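Local coordinates for hypothetical protein PG_1108 (Porphyromonas gingivalis, PDB 2H5N) that is of unknown function but binds a magnesium ion and belongs to the all-helical TerB family, named after a tellurite resistance protein, at residues I40-M43 against T44-M48; A77-E81 against E82-Y86; N104-A107 against L108-L111; P119-V123 against M124-N128. One frame throughout, in Å; residues are numbered along the deposited sequence.

Overall arrangement
All four contacts are local, each joining residues a few positions apart, and they follow one another along the chain without nesting or crossing. Interaction 1 lies within helix 37-47. Interaction 2 closes the turn between helices 69-77 and 81-94 and caps the latter. Interaction 3 is a run of turns in helix 103-116, and interaction 4 leads from the loop after that helix into helix 123-130. Interactions 1 and 2 lie on opposite sides of the chain's centre, their own centres about 19 Å apart. Interaction 4 touches both 2 and 3: Pro119 packs on Lys84 and Lys85, Met121 on Lys85, and Trp109 reaches Met121, Thr122, Val123 and Ala126, tying the last three helices together.

Interaction 1 of 4, residues I40-M43 against T44-M48; sequences IAVM and TREFM
Val42 meets both Arg45 and Glu46 one turn further along helix 37-47. The arginine chain runs out from a CG anti to its own nitrogen (chi1 -174°) and bends at chi3, which folds the guanidinium back so that one face lies over Val42 CA; NH2 is 3.8 Å from Val42 CG2. Beside it, Glu46 lies alongside the valine and points the same way, with Glu46 CG 3.8 Å from Val42 CG1. The bend of the glutamate at chi2 leaves its OE2 3.5 Å from Arg45 NE in a salt bridge between adjacent residues. On another side of the helix, the Thr44 hydroxyl is turned between its own N and carbonyl carbon (chi1 51°), over the preceding turn. There OG1 lies 3.2 Å from Ala41 O and 3.3 Å from Ile40 O, two acceptors for its single proton. Met43 and Phe47 carry their side chains into the protein, touching helices 15-30 and 81-94, and Pro37 of a second subunit packs on Ile40, Met43 and Thr44. Successive bonds such as Glu46 N to Val42 O, 2.8 Å, make this a regular amphipathic alpha-helix within the helical TerB bundle.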
loop_
_atom_site.group_PDB
_atom_site.type_symbol
_atom_site.label_atom_id
_atom_site.label_comp_id
_atom_site.label_asym_id
_atom_site.label_seq_id
_atom_site.Cartn_x
_atom_site.Cartn_y
_atom_site.Cartn_z
ATOM N N ILE A 40 6.694 -0.215 12.341
ATOM C CA ILE A 40 7.550 -1.042 11.467
ATOM C C ILE A 40 8.843 -1.531 12.165
ATOM O O ILE A 40 9.254 -2.681 11.996
ATOM C CB ILE A 40 7.879 -0.321 10.127
ATOM C CG1 ILE A 40 6.604 0.223 9.449
ATOM C CG2 ILE A 40 8.714 -1.242 9.195
ATOM C CD1 ILE A 40 5.504 -0.824 9.252
ATOM N N ALA A 41 9.466 -0.659 12.942
ATOM C CA ALA A 41 10.645 -1.027 13.723
ATOM C C ALA A 41 10.357 -2.076 14.824
ATOM O O ALA A 41 11.156 -3.002 15.028
ATOM C CB ALA A 41 11.268 0.231 14.330
ATOM N N VAL A 42 9.242 -1.918 15.545
ATOM C CA VAL A 42 8.799 -2.915 16.546
ATOM C C VAL A 42 8.528 -4.227 15.832
ATOM O O VAL A 42 8.950 -5.301 16.302
ATOM C CB VAL A 42 7.520 -2.474 17.301
ATOM C CG1 VAL A 42 7.060 -3.547 18.313
ATOM C CG2 VAL A 42 7.771 -1.167 18.045
ATOM N N MET A 43 7.873 -4.125 14.665
ATOM C CA MET A 43 7.604 -5.305 13.820
ATOM C C MET A 43 8.910 -6.083 13.533
ATOM O O MET A 43 8.997 -7.294 13.770
ATOM C CB MET A 43 6.878 -4.894 12.517
ATOM C CG MET A 43 6.353 -6.055 11.586
ATOM S SD MET A 43 5.754 -5.475 9.981
ATOM C CE MET A 43 7.310 -5.313 9.159
ATOM N N THR A 44 9.928 -5.404 13.021
ATOM C CA THR A 44 11.127 -6.152 12.692
ATOM C C THR A 44 11.923 -6.560 13.942
ATOM O O THR A 44 12.461 -7.643 13.979
ATOM C CB THR A 44 12.003 -5.406 11.694
ATOM O OG1 THR A 44 12.210 -4.082 12.168
ATOM C CG2 THR A 44 11.302 -5.347 10.298
ATOM N N ARG A 45 11.998 -5.697 14.953
ATOM C CA ARG A 45 12.769 -6.009 16.181
ATOM C C ARG A 45 12.160 -7.238 16.878
ATOM O O ARG A 45 12.859 -8.199 17.167
ATOM C CB ARG A 45 12.809 -4.808 17.122
ATOM C CG ARG A 45 13.691 -4.978 18.339
ATOM C CD ARG A 45 13.652 -3.710 19.183
ATOM N NE ARG A 45 12.372 -3.555 19.889
ATOM C CZ ARG A 45 11.506 -2.544 19.730
ATOM N NH1 ARG A 45 11.752 -1.541 18.875
ATOM N NH2 ARG A 45 10.379 -2.537 20.443
ATOM N N GLU A 46 10.841 -7.227 17.082
ATOM C CA GLU A 46 10.182 -8.318 17.783
ATOM C C GLU A 46 10.077 -9.625 16.997
ATOM O O GLU A 46 9.941 -10.687 17.602
ATOM C CB GLU A 46 8.813 -7.867 18.311
ATOM C CG GLU A 46 8.910 -6.704 19.325
ATOM C CD GLU A 46 9.675 -7.092 20.596
ATOM O OE1 GLU A 46 9.358 -8.141 21.165
ATOM O OE2 GLU A 46 10.589 -6.355 21.017
ATOM N N PHE A 47 10.144 -9.548 15.658
ATOM C CA PHE A 47 10.204 -10.733 14.784
ATOM C C PHE A 47 11.407 -11.642 15.129
ATOM O O PHE A 47 11.328 -12.864 15.020
ATOM C CB PHE A 47 10.253 -10.314 13.304
ATOM C CG PHE A 47 10.072 -11.443 12.331
ATOM C CD1 PHE A 47 9.031 -12.370 12.478
ATOM C CD2 PHE A 47 10.891 -11.543 11.207
ATOM C CE1 PHE A 47 8.843 -13.401 11.555
ATOM C CE2 PHE A 47 10.692 -12.580 10.249
ATOM C CZ PHE A 47 9.665 -13.506 10.434
ATOM N N MET A 48 12.511 -11.035 15.548
ATOM C CA MET A 48 13.668 -11.789 15.971
ATOM C C MET A 48 13.361 -12.735 17.139
ATOM O O MET A 48 13.994 -13.789 17.264
ATOM C CB MET A 48 14.747 -10.818 16.370
ATOM C CG MET A 48 14.919 -9.786 15.316
ATOM S SD MET A 48 16.445 -10.178 14.553
ATOM C CE MET A 48 17.453 -9.224 15.678
#

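Interaction 2 of 4, residues A77-E81 against E82-Y86; sequences ARMDE and ERKKY
This is a helix N-cap with a salt bridge and a lysine-to-carbonyl hydrogen bond, formed where the turn after helix 69-77 enters helix 81-94. Asp80 is the N-cap residue, and its two carboxylate oxygens divide the work. OD2 accepts from Arg83 N at 3.2 Å, the donor lying well above the carboxylate plane. OD1 offers its syn lone pair to Arg83 NE at 2.9 Å, and NH1 adds a weak bond. With CG placed between the backbone N and the carbonyl carbon (chi1 54°), the aspartate is folded back over the first turn. Its carboxylate is only 10° from coplanar with the guanidinium, which takes OD1 at its edge while Met79 CG lies over one face, 3.7 Å from NH1. These bonds would fix the rotation of the guanidinium and would favour a charged aspartate.

Lys84 leaves the helix backwards as an almost fully extended chain. Its CE passes 3.3 Å from Met79 O before NZ donates to Ala77 O at 2.7 Å, so the ammonium spans the turn back to Ala77. The first regular helical bond runs from Lys84 N to Asp80 O, 3.1 Å. Outward from the turn, Arg83 NH2 forms a salt bridge with Glu17 of helix 15-30, and Lys84 NZ also donates to Gly117 O, just past helix 103-116, while Lys85 NZ reaches Asn129 on helix 123-130.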
loop_
_atom_site.group_PDB
_atom_site.type_symbol
_atom_site.label_atom_id
_atom_site.label_comp_id
_atom_site.label_asym_id
_atom_site.label_seq_id
_atom_site.Cartn_x
_atom_site.Cartn_y
_atom_site.Cartn_z
ATOM N N ALA A 77 -3.375 -20.481 10.804
ATOM C CA ALA A 77 -4.600 -21.071 11.339
ATOM C C ALA A 77 -4.417 -22.506 11.795
ATOM O O ALA A 77 -5.168 -22.991 12.675
ATOM C CB ALA A 77 -5.753 -20.980 10.318
ATOM N N ARG A 78 -3.449 -23.199 11.201
ATOM C CA ARG A 78 -3.257 -24.615 11.518
ATOM C C ARG A 78 -2.216 -24.871 12.615
ATOM O O ARG A 78 -1.855 -26.020 12.880
ATOM C CB ARG A 78 -2.921 -25.414 10.264
ATOM C CG ARG A 78 -1.489 -25.238 9.732
ATOM C CD ARG A 78 -1.421 -25.862 8.334
ATOM N NE ARG A 78 -0.061 -26.081 7.819
ATOM C CZ ARG A 78 0.212 -26.505 6.574
ATOM N NH1 ARG A 78 -0.775 -26.764 5.727
ATOM N NH2 ARG A 78 1.463 -26.676 6.164
ATOM N N MET A 79 -1.727 -23.811 13.244
ATOM C CA MET A 79 -0.729 -23.981 14.315
ATOM C C MET A 79 -1.411 -24.415 15.630
ATOM O O MET A 79 -2.586 -24.128 15.854
ATOM C CB MET A 79 0.080 -22.692 14.562
ATOM C CG MET A 79 0.999 -22.272 13.431
ATOM S SD MET A 79 1.958 -20.728 13.682
ATOM C CE MET A 79 0.931 -19.760 14.644
ATOM N N ASP A 80 -0.643 -25.055 16.510
ATOM C CA ASP A 80 -1.102 -25.399 17.859
ATOM C C ASP A 80 -1.348 -24.114 18.650
ATOM O O ASP A 80 -0.835 -23.040 18.289
ATOM C CB ASP A 80 -0.026 -26.214 18.542
ATOM C CG ASP A 80 1.314 -25.498 18.512
ATOM O OD1 ASP A 80 1.995 -25.531 17.471
ATOM O OD2 ASP A 80 1.656 -24.840 19.502
ATOM N N GLU A 81 -2.121 -24.213 19.732
ATOM C CA GLU A 81 -2.540 -23.017 20.464
ATOM C C GLU A 81 -1.394 -22.212 21.086
ATOM O O GLU A 81 -1.486 -20.993 21.180
ATOM C CB GLU A 81 -3.575 -23.343 21.537
ATOM C CG GLU A 81 -4.883 -23.932 21.009
ATOM C CD GLU A 81 -5.612 -23.012 20.061
ATOM O OE1 GLU A 81 -5.597 -21.788 20.269
ATOM O OE2 GLU A 81 -6.211 -23.530 19.098
ATOM N N GLU A 82 -0.325 -22.872 21.507
ATOM C CA GLU A 82 0.810 -22.145 22.106
ATOM C C GLU A 82 1.450 -21.181 21.097
ATOM O O GLU A 82 1.752 -20.018 21.413
ATOM C CB GLU A 82 1.840 -23.101 22.742
ATOM C CG GLU A 82 3.176 -22.447 23.155
ATOM C CD GLU A 82 3.603 -22.639 24.630
ATOM O OE1 GLU A 82 3.186 -21.816 25.493
ATOM O OE2 GLU A 82 4.401 -23.562 24.938
ATOM N N ARG A 83 1.659 -21.663 19.889
ATOM C CA ARG A 83 2.247 -20.841 18.836
ATOM C C ARG A 83 1.295 -19.746 18.372
ATOM O O ARG A 83 1.720 -18.617 18.243
ATOM C CB ARG A 83 2.833 -21.725 17.716
ATOM C CG ARG A 83 4.221 -22.273 18.161
ATOM C CD ARG A 83 4.967 -23.048 17.088
ATOM N NE ARG A 83 4.068 -23.909 16.294
ATOM C CZ ARG A 83 4.209 -24.156 14.987
ATOM N NH1 ARG A 83 3.335 -24.923 14.348
ATOM N NH2 ARG A 83 5.206 -23.632 14.301
ATOM N N LYS A 84 -0.009 -20.056 18.259
ATOM C CA LYS A 84 -1.020 -19.041 17.984
ATOM C C LYS A 84 -1.015 -17.880 18.996
ATOM O O LYS A 84 -1.158 -16.718 18.610
ATOM C CB LYS A 84 -2.431 -19.669 17.919
ATOM C CG LYS A 84 -2.698 -20.362 16.630
ATOM C CD LYS A 84 -4.124 -20.908 16.580
ATOM C CE LYS A 84 -4.401 -21.488 15.217
ATOM N NZ LYS A 84 -5.898 -21.565 14.880
ATOM N N LYS A 85 -0.884 -18.210 20.275
ATOM C CA LYS A 85 -0.846 -17.229 21.351
ATOM C C LYS A 85 0.345 -16.270 21.202
ATOM O O LYS A 85 0.238 -15.052 21.401
ATOM C CB LYS A 85 -0.811 -17.956 22.713
ATOM C CG LYS A 85 -0.435 -17.092 23.892
ATOM C CD LYS A 85 -0.416 -17.881 25.191
ATOM C CE LYS A 85 -0.150 -16.969 26.367
ATOM N NZ LYS A 85 1.286 -16.952 26.795
ATOM N N TYR A 86 1.483 -16.844 20.836
ATOM C CA TYR A 86 2.688 -16.094 20.616
ATOM C C TYR A 86 2.528 -15.190 19.375
ATOM O O TYR A 86 2.861 -13.994 19.407
ATOM C CB TYR A 86 3.809 -17.084 20.393
ATOM C CG TYR A 86 5.150 -16.509 20.701
ATOM C CD1 TYR A 86 6.011 -16.124 19.671
ATOM C CD2 TYR A 86 5.564 -16.324 22.029
ATOM C CE1 TYR A 86 7.238 -15.571 19.933
ATOM C CE2 TYR A 86 6.823 -15.772 22.304
ATOM C CZ TYR A 86 7.644 -15.410 21.246
ATOM O OH TYR A 86 8.893 -14.883 21.485
#

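Interaction 3 of 4, residues N104-A107 against L108-L111; sequences NELA and LWTL
Leu106 touches both Trp109 and Thr110 along helix 103-116, a regular alpha-helix of the TerB fold. Its CD1 methyl does the touching: it lies 3.9 Å from Trp109 CE3, approaching the benzo part of the indole obliquely, and equally far from Thr110 OG1. Leu106 CG is trans to the backbone nitrogen (chi1 172°), which brings the branched end forward to the next turn although its CB points away. Leu108, on another side of the helix, turns back over the preceding turn, with CG 3.5 Å from Asn104 O.

Main-chain bonds set this spacing. Trp109 N donates to Glu105 O at 3.0 Å, and Leu111 N to Ala107 O at 2.9 Å. The start of the helix is itself held by Asp102, whose OD1 accepts from Glu105 N and, weakly, from Asn104 N.

Farther out, the buried indole touches Ile101 and Met121 and makes a weak hydrogen bond from NE1 to Ala88 O on helix 81-94, while Leu108 packs on Ala31, its side chain about 5 Å from that of Asp32, a magnesium ligand. A third subunit covers another part of the helix: its Leu108 meets Ala107 and Leu108, and its Ala31 packs on Thr110 and Leu111.

One carbonyl carries a double load. Leu106 O accepts from Thr110 N at 2.8 Å and from Thr110 OG1 at 2.9 Å, the two donors reaching it from opposite faces of the carbonyl plane, with the hydroxyl 40° out of it.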
loop_
_atom_site.group_PDB
_atom_site.type_symbol
_atom_site.label_atom_id
_atom_site.label_comp_id
_atom_site.label_asym_id
_atom_site.label_seq_id
_atom_site.Cartn_x
_atom_site.Cartn_y
_atom_site.Cartn_z
ATOM N N ASN A 104 -9.145 1.636 17.271
ATOM C CA ASN A 104 -9.074 1.292 15.849
ATOM C C ASN A 104 -8.037 0.217 15.613
ATOM O O ASN A 104 -8.297 -0.739 14.883
ATOM C CB ASN A 104 -8.795 2.531 15.001
ATOM C CG ASN A 104 -9.771 3.661 15.293
ATOM O OD1 ASN A 104 -10.999 3.451 15.310
ATOM N ND2 ASN A 104 -9.240 4.864 15.533
ATOM N N GLU A 105 -6.880 0.393 16.245
ATOM C CA GLU A 105 -5.801 -0.585 16.308
ATOM C C GLU A 105 -6.230 -1.888 16.963
ATOM O O GLU A 105 -5.916 -2.963 16.473
ATOM C CB GLU A 105 -4.621 0.003 17.080
ATOM C CG GLU A 105 -3.690 0.734 16.200
ATOM C CD GLU A 105 -3.269 2.096 16.737
ATOM O OE1 GLU A 105 -2.826 2.194 17.912
ATOM O OE2 GLU A 105 -3.378 3.069 15.943
ATOM N N LEU A 106 -6.961 -1.780 18.064
ATOM C CA LEU A 106 -7.517 -2.924 18.743
ATOM C C LEU A 106 -8.453 -3.679 17.813
ATOM O O LEU A 106 -8.397 -4.908 17.763
ATOM C CB LEU A 106 -8.233 -2.516 20.041
ATOM C CG LEU A 106 -9.030 -3.625 20.763
ATOM C CD1 LEU A 106 -8.162 -4.855 21.117
ATOM C CD2 LEU A 106 -9.740 -3.064 22.015
ATOM N N ALA A 107 -9.281 -2.950 17.066
ATOM C CA ALA A 107 -10.169 -3.580 16.107
ATOM C C ALA A 107 -9.422 -4.321 15.006
ATOM O O ALA A 107 -9.857 -5.383 14.570
ATOM C CB ALA A 107 -11.180 -2.546 15.503
ATOM N N LEU A 108 -8.317 -3.751 14.528
ATOM C CA LEU A 108 -7.549 -4.382 13.457
ATOM C C LEU A 108 -6.867 -5.660 13.925
ATOM O O LEU A 108 -6.822 -6.675 13.190
ATOM C CB LEU A 108 -6.504 -3.437 12.888
ATOM C CG LEU A 108 -7.016 -2.292 12.017
ATOM C CD1 LEU A 108 -5.881 -1.276 11.779
ATOM C CD2 LEU A 108 -7.569 -2.836 10.721
ATOM N N TRP A 109 -6.324 -5.586 15.134
ATOM C CA TRP A 109 -5.730 -6.719 15.814
ATOM C C TRP A 109 -6.819 -7.764 16.100
ATOM O O TRP A 109 -6.619 -8.926 15.837
ATOM C CB TRP A 109 -4.976 -6.220 17.072
ATOM C CG TRP A 109 -4.404 -7.280 17.947
ATOM C CD1 TRP A 109 -3.825 -8.451 17.540
ATOM C CD2 TRP A 109 -4.283 -7.253 19.388
ATOM N NE1 TRP A 109 -3.389 -9.163 18.632
ATOM C CE2 TRP A 109 -3.657 -8.454 19.774
ATOM C CE3 TRP A 109 -4.678 -6.342 20.388
ATOM C CZ2 TRP A 109 -3.422 -8.783 21.110
ATOM C CZ3 TRP A 109 -4.444 -6.670 21.720
ATOM C CH2 TRP A 109 -3.795 -7.864 22.068
ATOM N N THR A 110 -8.023 -7.352 16.503
ATOM C CA THR A 110 -9.083 -8.331 16.750
ATOM C C THR A 110 -9.466 -9.016 15.447
ATOM O O THR A 110 -9.583 -10.272 15.404
ATOM C CB THR A 110 -10.327 -7.695 17.359
ATOM O OG1 THR A 110 -10.009 -7.144 18.627
ATOM C CG2 THR A 110 -11.361 -8.706 17.561
ATOM N N LEU A 111 -9.636 -8.227 14.376
ATOM C CA LEU A 111 -10.062 -8.838 13.093
ATOM C C LEU A 111 -9.076 -9.873 12.557
ATOM O O LEU A 111 -9.495 -10.970 12.195
ATOM C CB LEU A 111 -10.427 -7.779 12.037
ATOM C CG LEU A 111 -10.777 -8.255 10.616
ATOM C CD1 LEU A 111 -12.056 -9.120 10.580
ATOM C CD2 LEU A 111 -10.908 -7.027 9.669
#

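Interaction 4 of 4, residues P119-V123 against M124-N128; sequences PTMTV and MEAIN
Thr122 and Glu125 exchange side-chain-to-backbone hydrogen bonds at the start of helix 123-130, forming a capping box. Thr122 OG1 accepts from Glu125 N at 3.2 Å along a nearly straight N-H line of 174°. In return Glu125 OE1 takes Thr122 N, also at 3.2 Å, the donor standing 39° out of the carboxylate plane. The threonine hydroxyl sits between the backbone N and the carbonyl carbon (chi1 70°), which turns it toward the first turn of the helix, and the extended glutamate chain runs back, passing the threonine at a slant.

The packed side is apolar. Met121 CG stands between its backbone N and carbonyl carbon, which with an extended chi2 lays the sulfur against the helix, SD being 3.6 Å from Ala126 CA and 3.8 Å from Ala126 CB. Ala126 also rests on Trp109 of helix 103-116, and Met121 continues onto Ala88 and Ser89 of helix 81-94. Val123 and Ile127 lie side by side, pointing the same way, and touch through Val123 CG2 and Ile127 CD1 at 3.9 Å. Ala96 and Ile101 adjoin the valine, while Val93 lies against the isoleucine.

The capping pair belongs instead to the solvent side, where Thr122, Met124 and Glu125 are all exposed. The Met124 chain leads away from the loop, leaving its CB near Thr122 OG1.

Chemically, the box supplies an acceptor to an amide in the first turn, where no earlier helical carbonyl is available. The glutamate's negative charge near the N terminus of the helix would probably be favoured by the helix dipole, so a polar cap at the surface sits next to the apolar packing.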
loop_
_atom_site.group_PDB
_atom_site.type_symbol
_atom_site.label_atom_id
_atom_site.label_comp_id
_atom_site.label_asym_id
_atom_site.label_seq_id
_atom_site.Cartn_x
_atom_site.Cartn_y
_atom_site.Cartn_z
ATOM N N PRO A 119 -6.050 -16.576 19.819
ATOM C CA PRO A 119 -6.850 -16.290 21.021
ATOM C C PRO A 119 -6.933 -14.789 21.287
ATOM O O PRO A 119 -6.014 -14.032 20.918
ATOM C CB PRO A 119 -6.063 -16.983 22.120
ATOM C CG PRO A 119 -4.633 -16.845 21.664
ATOM C CD PRO A 119 -4.724 -17.119 20.169
ATOM N N THR A 120 -8.043 -14.350 21.877
ATOM C CA THR A 120 -8.188 -12.951 22.266
ATOM C C THR A 120 -7.423 -12.752 23.565
ATOM O O THR A 120 -7.373 -13.649 24.413
ATOM C CB THR A 120 -9.690 -12.461 22.377
ATOM O OG1 THR A 120 -10.172 -12.567 23.725
ATOM C CG2 THR A 120 -10.603 -13.203 21.456
ATOM N N MET A 121 -6.782 -11.595 23.684
ATOM C CA MET A 121 -6.063 -11.200 24.883
ATOM C C MET A 121 -6.064 -9.664 24.962
ATOM O O MET A 121 -6.311 -8.966 23.970
ATOM C CB MET A 121 -4.622 -11.754 24.880
ATOM C CG MET A 121 -3.779 -11.315 23.692
ATOM S SD MET A 121 -2.075 -11.924 23.571
ATOM C CE MET A 121 -2.337 -13.588 23.043
ATOM N N THR A 122 -5.811 -9.136 26.152
ATOM C CA THR A 122 -5.568 -7.693 26.302
ATOM C C THR A 122 -4.147 -7.383 25.846
ATOM O O THR A 122 -3.312 -8.282 25.720
ATOM C CB THR A 122 -5.716 -7.226 27.743
ATOM O OG1 THR A 122 -4.629 -7.743 28.506
ATOM C CG2 THR A 122 -7.023 -7.730 28.333
ATOM N N VAL A 123 -3.892 -6.095 25.636
ATOM C CA VAL A 123 -2.621 -5.627 25.132
ATOM C C VAL A 123 -1.543 -5.841 26.218
ATOM O O VAL A 123 -0.375 -6.104 25.896
ATOM C CB VAL A 123 -2.752 -4.167 24.595
ATOM C CG1 VAL A 123 -3.302 -3.206 25.677
ATOM C CG2 VAL A 123 -1.439 -3.670 23.998
ATOM N N MET A 124 -1.959 -5.754 27.494
ATOM C CA MET A 124 -1.108 -6.079 28.636
ATOM C C MET A 124 -0.608 -7.526 28.567
ATOM O O MET A 124 0.602 -7.759 28.687
ATOM C CB MET A 124 -1.844 -5.824 29.959
ATOM C CG MET A 124 -1.085 -6.258 31.232
ATOM S SD MET A 124 -1.684 -5.526 32.780
ATOM C CE MET A 124 -1.102 -3.824 32.682
ATOM N N GLU A 125 -1.533 -8.476 28.395
ATOM C CA GLU A 125 -1.203 -9.906 28.232
ATOM C C GLU A 125 -0.337 -10.168 26.996
ATOM O O GLU A 125 0.539 -11.029 27.032
ATOM C CB GLU A 125 -2.469 -10.767 28.149
ATOM C CG GLU A 125 -3.119 -11.062 29.501
ATOM C CD GLU A 125 -4.601 -11.454 29.373
ATOM O OE1 GLU A 125 -5.170 -11.418 28.255
ATOM O OE2 GLU A 125 -5.201 -11.786 30.419
ATOM N N ALA A 126 -0.607 -9.445 25.914
ATOM C CA ALA A 126 0.262 -9.447 24.733
ATOM C C ALA A 126 1.700 -9.042 25.046
ATOM O O ALA A 126 2.632 -9.740 24.653
ATOM C CB ALA A 126 -0.288 -8.554 23.666
ATOM N N ILE A 127 1.853 -7.899 25.726
ATOM C CA ILE A 127 3.165 -7.312 26.036
ATOM C C ILE A 127 3.995 -8.209 26.975
ATOM O O ILE A 127 5.238 -8.249 26.880
ATOM C CB ILE A 127 2.999 -5.865 26.622
ATOM C CG1 ILE A 127 2.488 -4.905 25.535
ATOM C CG2 ILE A 127 4.322 -5.345 27.281
ATOM C CD1 ILE A 127 1.908 -3.615 26.037
ATOM N N ASN A 128 3.324 -8.947 27.840
ATOM C CA ASN A 128 3.993 -9.833 28.796
ATOM C C ASN A 128 4.419 -11.114 28.173
ATOM O O ASN A 128 5.487 -11.584 28.405
ATOM C CB ASN A 128 3.124 -10.167 30.012
ATOM C CG ASN A 128 2.909 -8.993 30.943
ATOM O OD1 ASN A 128 3.764 -8.161 31.124
ATOM N ND2 ASN A 128 1.741 -8.933 31.528
#